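Local coordinates for protein putative chorismate mutase (Yersinia pestis biovar Microtus str. 91001, PDB 2GBB) that catalyses the Claisen rearrangement of chorismate to prephenate as a secreted, all-helical chorismate mutase and may play some role in pathogenicity, at residues Glu12-Met17 with Asn131-His136; Leu51-Glu56 with Glu113-Cys118; Tyr74-Asp79 with Gln83-Trp88. All coordinates share one frame; numbering follows the deposited sequence.

Contact 1 of 3, residues Glu12-Met17 with Asn131-His136; sequences ERLSYM and NTIRQH. With SO4 (sulfate ion), chain H.
Gln-135 lays its side chain over the turn that follows helix 7-14, with its amide carbon CD 3.8 Å from Ser-15 CA. The carbonyl end comes closest, OE1 lying 3.5 Å from Ser-15 CA, and the amide nitrogen NE2 rests 3.7 Å from Ser-15 CB. These are van der Waals contacts; no hydrogen bond joins the two segments. Beside them, Leu-14 sends its CD1 methyl to the CG2 branch of Ile-133 at 3.8 Å, the two chains crossing obliquely, while its CB packs more loosely under Gln-135 CG.

The next shell explains the placing. The glutamine chain bends at chi2 (-66°), which folds the amide back over the turn and lets NE2 donate to Asn-11 OD1, one helical turn before Ser-15. Leu-138 touches both Leu-14 and Ile-133, and Leu-14 also reaches Ala-68 of helix 55-82. Farther off, Asn-131 ND2 donates to sulfate O4 at 2.6 Å (154° at the hydrogen); His-128 ND1 holds the same ion, probably from the crystallisation liquor.

One leucine-isoleucine methyl contact is thus joined by an amide lying on the Ser-15 backbone and held by Asn-11. Neighbouring Arg-13, expected to bind substrate, donates from NH1 to a citrate, itself probably from the crystallisation liquor, consistent with an anion-binding active site.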
loop_
_atom_site.group_PDB
_atom_site.type_symbol
_atom_site.label_atom_id
_atom_site.label_comp_id
_atom_site.label_asym_id
_atom_site.label_seq_id
_atom_site.Cartn_x
_atom_site.Cartn_y
_atom_site.Cartn_z
ATOM N N GLU A 12 19.388 -6.363 -2.012
ATOM C CA GLU A 12 19.513 -5.720 -3.335
ATOM C C GLU A 12 18.333 -6.025 -4.252
ATOM O O GLU A 12 17.895 -5.145 -4.988
ATOM C CB GLU A 12 20.813 -6.162 -4.034
ATOM C CG GLU A 12 22.151 -5.836 -3.304
ATOM C CD GLU A 12 23.280 -6.830 -3.651
ATOM O OE1 GLU A 12 24.182 -7.095 -2.800
ATOM O OE2 GLU A 12 23.262 -7.359 -4.782
ATOM N N ARG A 13 17.822 -7.261 -4.230
ATOM C CA ARG A 13 16.588 -7.574 -4.989
ATOM C C ARG A 13 15.450 -6.580 -4.594
ATOM O O ARG A 13 14.808 -5.961 -5.434
ATOM C CB ARG A 13 16.157 -9.028 -4.759
ATOM C CG ARG A 13 15.096 -9.523 -5.814
ATOM C CD ARG A 13 14.798 -11.034 -5.747
ATOM N NE ARG A 13 13.861 -11.412 -6.807
ATOM C CZ ARG A 13 12.539 -11.218 -6.766
ATOM N NH1 ARG A 13 11.968 -10.692 -5.684
ATOM N NH2 ARG A 13 11.784 -11.556 -7.822
ATOM N N LEU A 14 15.260 -6.409 -3.297
ATOM C CA LEU A 14 14.172 -5.576 -2.766
ATOM C C LEU A 14 14.404 -4.055 -3.005
ATOM O O LEU A 14 13.472 -3.276 -3.019
ATOM C CB LEU A 14 13.949 -5.905 -1.265
ATOM C CG LEU A 14 13.309 -7.250 -0.873
ATOM C CD1 LEU A 14 13.384 -7.484 0.653
ATOM C CD2 LEU A 14 11.840 -7.309 -1.295
ATOM N N SER A 15 15.645 -3.637 -3.271
ATOM C CA SER A 15 15.920 -2.212 -3.610
ATOM C C SER A 15 15.298 -1.755 -4.960
ATOM O O SER A 15 15.216 -0.589 -5.206
ATOM C CB SER A 15 17.430 -1.930 -3.642
ATOM O OG SER A 15 18.012 -2.666 -4.705
ATOM N N TYR A 16 14.913 -2.675 -5.828
ATOM C CA TYR A 16 14.256 -2.375 -7.102
ATOM C C TYR A 16 12.748 -2.168 -7.021
ATOM O O TYR A 16 12.122 -1.838 -7.999
ATOM C CB TYR A 16 14.540 -3.498 -8.120
ATOM C CG TYR A 16 15.968 -3.421 -8.562
ATOM C CD1 TYR A 16 16.389 -2.367 -9.381
ATOM C CD2 TYR A 16 16.924 -4.339 -8.112
ATOM C CE1 TYR A 16 17.739 -2.214 -9.748
ATOM C CE2 TYR A 16 18.287 -4.210 -8.507
ATOM C CZ TYR A 16 18.671 -3.139 -9.308
ATOM O OH TYR A 16 20.010 -2.966 -9.688
HETATM N N MSE A 17 12.155 -2.391 -5.867
HETATM C CA MSE A 17 10.699 -2.475 -5.803
HETATM C C MSE A 17 10.021 -1.111 -5.778
HETATM O O MSE A 17 8.843 -0.971 -6.155
HETATM C CB MSE A 17 10.295 -3.323 -4.610
HETATM C CG MSE A 17 10.787 -4.767 -4.746
HETATM SE SE MSE A 17 10.228 -5.569 -6.432
HETATM C CE MSE A 17 11.275 -7.123 -6.240
ATOM N N ASN A 131 19.378 -6.938 10.315
ATOM C CA ASN A 131 20.360 -5.855 10.204
ATOM C C ASN A 131 20.825 -5.606 8.774
ATOM O O ASN A 131 21.346 -4.515 8.468
ATOM C CB ASN A 131 21.580 -6.127 11.114
ATOM C CG ASN A 131 21.224 -6.136 12.617
ATOM O OD1 ASN A 131 20.174 -5.609 13.042
ATOM N ND2 ASN A 131 22.100 -6.744 13.426
ATOM N N THR A 132 20.638 -6.607 7.905
ATOM C CA THR A 132 21.176 -6.561 6.542
ATOM C C THR A 132 20.089 -6.214 5.541
ATOM O O THR A 132 20.331 -5.516 4.567
ATOM C CB THR A 132 21.803 -7.922 6.110
ATOM O OG1 THR A 132 22.729 -8.356 7.101
ATOM C CG2 THR A 132 22.511 -7.808 4.756
ATOM N N ILE A 133 18.894 -6.743 5.758
ATOM C CA ILE A 133 17.817 -6.470 4.838
ATOM C C ILE A 133 17.031 -5.308 5.439
ATOM O O ILE A 133 16.142 -5.500 6.257
ATOM C CB ILE A 133 16.926 -7.721 4.594
ATOM C CG1 ILE A 133 17.778 -8.906 4.093
ATOM C CG2 ILE A 133 15.850 -7.392 3.569
ATOM C CD1 ILE A 133 17.161 -10.269 4.327
ATOM N N ARG A 134 17.441 -4.099 5.066
ATOM C CA ARG A 134 16.755 -2.874 5.456
ATOM C C ARG A 134 16.475 -2.022 4.212
ATOM O O ARG A 134 17.382 -1.712 3.442
ATOM C CB ARG A 134 17.543 -2.061 6.519
ATOM C CG ARG A 134 19.031 -2.364 6.736
ATOM C CD ARG A 134 19.619 -1.526 7.946
ATOM N NE ARG A 134 19.512 -0.056 7.774
ATOM C CZ ARG A 134 18.676 0.742 8.456
ATOM N NH1 ARG A 134 17.874 0.241 9.399
ATOM N NH2 ARG A 134 18.638 2.056 8.202
ATOM N N GLN A 135 15.210 -1.700 3.992
ATOM C CA GLN A 135 14.810 -0.812 2.899
ATOM C C GLN A 135 13.681 0.060 3.458
ATOM O O GLN A 135 12.942 -0.351 4.361
ATOM C CB GLN A 135 14.262 -1.561 1.655
ATOM C CG GLN A 135 15.183 -2.497 0.830
ATOM C CD GLN A 135 16.317 -1.777 0.098
ATOM O OE1 GLN A 135 16.156 -0.656 -0.434
ATOM N NE2 GLN A 135 17.485 -2.425 0.065
ATOM N N HIS A 136 13.562 1.271 2.918
ATOM C CA HIS A 136 12.399 2.085 3.173
ATOM C C HIS A 136 11.134 1.249 2.856
ATOM O O HIS A 136 11.100 0.481 1.884
ATOM C CB HIS A 136 12.462 3.359 2.337
ATOM C CG HIS A 136 11.391 4.352 2.672
ATOM N ND1 HIS A 136 11.206 4.851 3.947
ATOM C CD2 HIS A 136 10.448 4.934 1.896
ATOM C CE1 HIS A 136 10.191 5.700 3.936
ATOM N NE2 HIS A 136 9.714 5.767 2.705
HETATM S S SO4 H . 24.810 -8.717 12.143
HETATM O O1 SO4 H . 24.778 -10.052 12.750
HETATM O O2 SO4 H . 26.146 -8.503 11.562
HETATM O O3 SO4 H . 23.836 -8.642 11.069
HETATM O O4 SO4 H . 24.492 -7.682 13.124
#

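Contact 2 of 3, residues Leu51-Glu56 with Glu113-Cys118; sequences LGLNGE and EELKTC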
loop_
_atom_site.group_PDB
_atom_site.type_symbol
_atom_site.label_atom_id
_atom_site.label_comp_id
_atom_site.label_asym_id
_atom_site.label_seq_id
_atom_site.Cartn_x
_atom_site.Cartn_y
_atom_site.Cartn_z
ATOM N N LEU A 51 20.514 -25.937 -10.100
ATOM C CA LEU A 51 21.511 -25.684 -9.082
ATOM C C LEU A 51 21.592 -26.772 -8.017
ATOM O O LEU A 51 22.331 -26.619 -7.041
ATOM C CB LEU A 51 21.251 -24.318 -8.435
ATOM C CG LEU A 51 21.306 -23.113 -9.367
ATOM C CD1 LEU A 51 20.688 -21.869 -8.675
ATOM C CD2 LEU A 51 22.739 -22.833 -9.830
ATOM N N GLY A 52 20.881 -27.882 -8.207
ATOM C CA GLY A 52 20.911 -28.949 -7.228
ATOM C C GLY A 52 20.034 -28.674 -6.007
ATOM O O GLY A 52 20.207 -29.281 -4.967
ATOM N N LEU A 53 19.088 -27.740 -6.134
ATOM C CA LEU A 53 18.168 -27.442 -5.064
ATOM C C LEU A 53 16.907 -28.255 -5.265
ATOM O O LEU A 53 16.550 -28.589 -6.392
ATOM C CB LEU A 53 17.857 -25.935 -4.990
ATOM C CG LEU A 53 19.078 -25.047 -4.618
ATOM C CD1 LEU A 53 18.820 -23.549 -4.805
ATOM C CD2 LEU A 53 19.573 -25.320 -3.176
ATOM N N ASN A 54 16.258 -28.608 -4.166
ATOM C CA ASN A 54 14.901 -29.113 -4.213
ATOM C C ASN A 54 13.882 -28.013 -4.650
ATOM O O ASN A 54 13.625 -27.083 -3.891
ATOM C CB ASN A 54 14.548 -29.642 -2.827
ATOM C CG ASN A 54 13.245 -30.404 -2.800
ATOM O OD1 ASN A 54 12.164 -29.730 -3.108
ATOM N ND2 ASN A 54 13.216 -31.590 -2.469
ATOM N N GLY A 55 13.314 -28.163 -5.850
ATOM C CA GLY A 55 12.428 -27.181 -6.495
ATOM C C GLY A 55 11.257 -26.688 -5.654
ATOM O O GLY A 55 11.097 -25.509 -5.451
ATOM N N GLU A 56 10.478 -27.619 -5.123
ATOM C CA GLU A 56 9.364 -27.307 -4.223
ATOM C C GLU A 56 9.806 -26.612 -2.883
ATOM O O GLU A 56 9.095 -25.732 -2.361
ATOM C CB GLU A 56 8.562 -28.579 -3.921
ATOM C CG GLU A 56 7.146 -28.343 -3.435
ATOM C CD GLU A 56 6.100 -28.508 -4.533
ATOM O OE1 GLU A 56 6.120 -27.709 -5.505
ATOM O OE2 GLU A 56 5.247 -29.435 -4.414
ATOM N N GLU A 113 25.321 -23.035 -2.941
ATOM C CA GLU A 113 26.703 -23.028 -2.461
ATOM C C GLU A 113 26.775 -23.191 -0.914
ATOM O O GLU A 113 27.421 -24.130 -0.391
ATOM C CB GLU A 113 27.416 -21.751 -2.940
ATOM C CG GLU A 113 28.964 -21.774 -2.833
ATOM C CD GLU A 113 29.515 -20.896 -1.668
ATOM O OE1 GLU A 113 28.990 -20.988 -0.536
ATOM O OE2 GLU A 113 30.492 -20.118 -1.890
ATOM N N GLU A 114 26.094 -22.314 -0.182
ATOM C CA GLU A 114 26.167 -22.341 1.271
ATOM C C GLU A 114 25.704 -23.649 1.883
ATOM O O GLU A 114 26.290 -24.143 2.843
ATOM C CB GLU A 114 25.400 -21.164 1.877
ATOM C CG GLU A 114 26.062 -19.817 1.509
ATOM C CD GLU A 114 25.725 -18.687 2.464
ATOM O OE1 GLU A 114 25.286 -18.964 3.605
ATOM O OE2 GLU A 114 25.900 -17.516 2.076
ATOM N N LEU A 115 24.611 -24.172 1.350
ATOM C CA LEU A 115 24.019 -25.428 1.796
ATOM C C LEU A 115 24.989 -26.592 1.606
ATOM O O LEU A 115 25.000 -27.523 2.430
ATOM C CB LEU A 115 22.738 -25.714 1.004
ATOM C CG LEU A 115 21.357 -25.620 1.666
ATOM C CD1 LEU A 115 21.277 -24.822 2.985
ATOM C CD2 LEU A 115 20.271 -25.238 0.642
ATOM N N LYS A 116 25.748 -26.554 0.508
ATOM C CA LYS A 116 26.787 -27.561 0.219
ATOM C C LYS A 116 28.001 -27.420 1.163
ATOM O O LYS A 116 28.440 -28.391 1.772
ATOM C CB LYS A 116 27.234 -27.470 -1.252
ATOM C CG LYS A 116 26.132 -27.831 -2.236
ATOM C CD LYS A 116 26.330 -27.258 -3.672
ATOM C CE LYS A 116 25.276 -27.864 -4.592
ATOM N NZ LYS A 116 25.287 -27.383 -6.020
ATOM N N THR A 117 28.484 -26.191 1.316
ATOM C CA THR A 117 29.776 -25.889 1.943
ATOM C C THR A 117 29.739 -25.482 3.425
ATOM O O THR A 117 30.751 -25.575 4.116
ATOM C CB THR A 117 30.489 -24.782 1.118
ATOM O OG1 THR A 117 30.743 -25.267 -0.208
ATOM C CG2 THR A 117 31.821 -24.354 1.754
ATOM N N CYS A 118 28.603 -25.015 3.924
ATOM C CA CYS A 118 28.593 -24.397 5.249
ATOM C C CYS A 118 27.775 -25.156 6.271
ATOM O O CYS A 118 26.872 -25.929 5.916
ATOM C CB CYS A 118 28.086 -22.943 5.171
ATOM S SG CYS A 118 28.909 -21.965 3.899
#
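A single polar link joins the two segments: Lys-116 NZ donates to Leu-51 O at 3.2 Å, a carbonyl in the stretch leaving helix 34-50. The lysine reaches it with CG anti to the carbonyl carbon and with the chain extended beyond CG, so that the ammonium group arrives at the end of a long arm. It approaches from above the carbonyl plane, 39° out of it, and the C=O...N angle is 140°; the nitrogen does not sit on a lone pair.

The apolar link is one methyl contact. Leu-53 CD2 meets Leu-115 CD2 at 3.9 Å, and the two side chains cross at about a right angle. Leu-53 continues inward onto Ala-112 of helix 93-117 and Ala-48 of helix 34-50, whereas Leu-51 packs on Leu-108 and Glu-109 farther back along helix 93-117.

Backbone and covalent bonds fix the surroundings. Gly-52, with positive phi, carries the chain round between the two leucines, and Asn-54 stands at the N-cap of helix 55-82, its side chain capping a backbone N. Gly-52 and Asn-54 also form backbone hydrogen bonds with Lys-156 and Lys-154 of the C-terminal tail. Within helix 93-117, Glu-114 accepts from the backbone nitrogens of Gly-4 and Gln-5; just past the helix, Cys-118 SG is joined to Cys-3 SG in a disulfide.

An out-of-plane bond from a long, exposed lysine arm is a modest link, and it is the buried Leu-53 that brings the apolar packing between the 51-56 connection and helix 93-117.

Contact 3 of 3, residues Tyr74-Asp79 with Gln83-Trp88; sequences YRYRAD and QPEPGW. With SO4 (sulfate ion), chain F.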
loop_
_atom_site.group_PDB
_atom_site.type_symbol
_atom_site.label_atom_id
_atom_site.label_comp_id
_atom_site.label_asym_id
_atom_site.label_seq_id
_atom_site.Cartn_x
_atom_site.Cartn_y
_atom_site.Cartn_z
ATOM N N TYR A 74 3.043 -1.474 -1.987
ATOM C CA TYR A 74 1.792 -0.947 -1.434
ATOM C C TYR A 74 2.009 0.349 -0.622
ATOM O O TYR A 74 1.265 1.324 -0.757
ATOM C CB TYR A 74 1.194 -1.986 -0.489
ATOM C CG TYR A 74 0.300 -3.021 -1.156
ATOM C CD1 TYR A 74 -0.689 -2.637 -2.062
ATOM C CD2 TYR A 74 0.500 -4.409 -0.903
ATOM C CE1 TYR A 74 -1.514 -3.590 -2.687
ATOM C CE2 TYR A 74 -0.298 -5.363 -1.507
ATOM C CZ TYR A 74 -1.279 -4.955 -2.388
ATOM O OH TYR A 74 -2.022 -5.935 -2.941
ATOM N N ARG A 75 3.061 0.314 0.200
ATOM C CA ARG A 75 3.468 1.398 1.046
ATOM C C ARG A 75 3.874 2.611 0.233
ATOM O O ARG A 75 3.461 3.717 0.574
ATOM C CB ARG A 75 4.558 0.915 2.000
ATOM C CG ARG A 75 3.938 0.145 3.145
ATOM C CD ARG A 75 4.943 -0.468 4.163
ATOM N NE ARG A 75 4.203 -1.414 5.010
ATOM C CZ ARG A 75 4.584 -2.660 5.292
ATOM N NH1 ARG A 75 5.745 -3.129 4.816
ATOM N NH2 ARG A 75 3.794 -3.453 6.043
ATOM N N TYR A 76 4.605 2.404 -0.882
ATOM C CA TYR A 76 4.903 3.488 -1.786
ATOM C C TYR A 76 3.660 4.047 -2.409
ATOM O O TYR A 76 3.535 5.284 -2.527
ATOM C CB TYR A 76 5.927 3.101 -2.878
ATOM C CG TYR A 76 7.391 3.251 -2.396
ATOM C CD1 TYR A 76 7.968 4.530 -2.226
ATOM C CD2 TYR A 76 8.139 2.130 -2.061
ATOM C CE1 TYR A 76 9.311 4.676 -1.763
ATOM C CE2 TYR A 76 9.474 2.230 -1.664
ATOM C CZ TYR A 76 10.053 3.520 -1.475
ATOM O OH TYR A 76 11.370 3.610 -1.036
ATOM N N ARG A 77 2.740 3.174 -2.845
ATOM C CA ARG A 77 1.511 3.700 -3.505
ATOM C C ARG A 77 0.775 4.641 -2.510
ATOM O O ARG A 77 0.334 5.730 -2.864
ATOM C CB ARG A 77 0.548 2.580 -3.932
ATOM C CG ARG A 77 0.851 1.796 -5.146
ATOM C CD ARG A 77 0.875 2.626 -6.442
ATOM N NE ARG A 77 -0.377 2.832 -7.175
ATOM C CZ ARG A 77 -0.998 1.922 -7.910
ATOM N NH1 ARG A 77 -0.538 0.692 -7.967
ATOM N NH2 ARG A 77 -2.113 2.223 -8.546
ATOM N N ALA A 78 0.673 4.205 -1.264
ATOM C CA ALA A 78 -0.013 4.975 -0.216
ATOM C C ALA A 78 0.630 6.364 -0.039
ATOM O O ALA A 78 -0.043 7.419 -0.145
ATOM C CB ALA A 78 -0.007 4.176 1.084
ATOM N N ASP A 79 1.952 6.377 0.114
ATOM C CA ASP A 79 2.718 7.607 0.375
ATOM C C ASP A 79 2.632 8.644 -0.727
ATOM O O ASP A 79 2.489 9.847 -0.449
ATOM C CB ASP A 79 4.195 7.276 0.614
ATOM C CG ASP A 79 4.453 6.714 2.005
ATOM O OD1 ASP A 79 3.525 6.614 2.826
ATOM O OD2 ASP A 79 5.607 6.341 2.282
ATOM N N GLN A 83 2.051 12.557 -0.949
ATOM C CA GLN A 83 3.404 13.099 -1.085
ATOM C C GLN A 83 4.133 12.548 -2.292
ATOM O O GLN A 83 4.974 11.674 -2.119
ATOM C CB GLN A 83 4.226 12.735 0.138
ATOM C CG GLN A 83 4.117 13.706 1.268
ATOM C CD GLN A 83 4.632 13.107 2.549
ATOM O OE1 GLN A 83 4.253 11.833 2.828
ATOM N NE2 GLN A 83 5.368 13.762 3.284
ATOM N N PRO A 84 3.838 13.057 -3.492
ATOM C CA PRO A 84 4.173 12.401 -4.783
ATOM C C PRO A 84 5.560 12.524 -5.473
ATOM O O PRO A 84 5.620 12.357 -6.698
ATOM C CB PRO A 84 3.110 12.946 -5.735
ATOM C CG PRO A 84 2.753 14.307 -5.169
ATOM C CD PRO A 84 3.113 14.316 -3.689
ATOM N N GLU A 85 6.653 12.771 -4.767
ATOM C CA GLU A 85 8.010 12.618 -5.408
ATOM C C GLU A 85 8.184 12.973 -6.921
ATOM O O GLU A 85 8.660 12.136 -7.699
ATOM C CB GLU A 85 8.515 11.188 -5.203
ATOM C CG GLU A 85 9.166 10.977 -3.895
ATOM C CD GLU A 85 9.857 9.631 -3.794
ATOM O OE1 GLU A 85 11.058 9.555 -4.159
ATOM O OE2 GLU A 85 9.203 8.661 -3.325
ATOM N N PRO A 86 7.835 14.215 -7.343
ATOM C CA PRO A 86 7.914 14.520 -8.783
ATOM C C PRO A 86 9.388 14.592 -9.226
ATOM O O PRO A 86 10.262 14.904 -8.418
ATOM C CB PRO A 86 7.240 15.910 -8.900
ATOM C CG PRO A 86 6.556 16.146 -7.590
ATOM C CD PRO A 86 7.401 15.394 -6.575
ATOM N N GLY A 87 9.686 14.271 -10.474
ATOM C CA GLY A 87 11.127 14.153 -10.832
ATOM C C GLY A 87 12.009 13.180 -10.019
ATOM O O GLY A 87 13.246 13.274 -10.080
ATOM N N TRP A 88 11.401 12.283 -9.219
ATOM C CA TRP A 88 11.935 10.918 -9.129
ATOM C C TRP A 88 11.128 10.184 -10.169
ATOM O O TRP A 88 9.911 10.278 -10.190
ATOM C CB TRP A 88 11.747 10.219 -7.778
ATOM C CG TRP A 88 12.072 8.711 -7.879
ATOM C CD1 TRP A 88 13.304 8.149 -7.811
ATOM C CD2 TRP A 88 11.150 7.617 -8.099
ATOM N NE1 TRP A 88 13.223 6.778 -7.962
ATOM C CE2 TRP A 88 11.912 6.428 -8.145
ATOM C CE3 TRP A 88 9.758 7.532 -8.273
ATOM C CZ2 TRP A 88 11.333 5.160 -8.331
ATOM C CZ3 TRP A 88 9.179 6.263 -8.459
ATOM C CH2 TRP A 88 9.971 5.099 -8.496
HETATM S S SO4 F . 13.254 6.562 -0.609
HETATM O O1 SO4 F . 12.002 6.000 -1.075
HETATM O O2 SO4 F . 14.169 6.643 -1.738
HETATM O O3 SO4 F . 13.010 7.897 -0.062
HETATM O O4 SO4 F . 13.828 5.734 0.445
#
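Gln-83 N donates to Asp-79 O at 2.8 Å, the tight part of this contact. The donor lies in the carbonyl plane with a C=O...N angle of 157°, although the N-H...O angle is only 139°. This bond carries the i to i+4 pattern of helix 55-82 one step past its last residue, and Gln-83 CB packs against the same oxygen at 3.4 Å. On the helix itself, Asp-79 OD1 forms a salt bridge with Arg-75 of the second subunit.

Farther along, the fit is looser. Glu-85 OE2 stands at the edge of the Tyr-76 ring, 4.3 Å from CE1, and accepts its hydrogen bond from Trp-80 NE1, while OE1 forms a salt bridge to Lys-18. A sulfate oxygen, O1, lies in the ring plane beside Tyr-76 OH, too close for the bond length to be trusted; Lys-18 NZ is bonded to the same ion, probably from the crystallisation liquor. On the exposed side the glutamine chain runs extended beyond CG, and a type II turn from Glu-85 to Trp-88 reverses the chain.

In this all-helical chorismate mutase, then, a helix C-terminus passes into an interhelical loop: the 74-79 face meets the second subunit, while 83-88 leads on towards helix 93-117.

How the contacts relate
Helix 55-82 runs between contact 2 and contact 3, which use its two ends, lie on opposite sides of the chain's centre and have centres about 38 Å apart. Contact 1 is the most central, its centre about 8 Å from the centre of the chain, and encloses both others in sequence. It has no hydrogen bond between its segments, whereas each peripheral contact has one: from a lysine side chain in contact 2, between backbone groups in contact 3. Contacts 1 and 3 touch where His-136 CD2 comes 3.3 Å from Tyr-76 OH; contact 2 stands apart from both. Only contact 3 adjoins the second subunit.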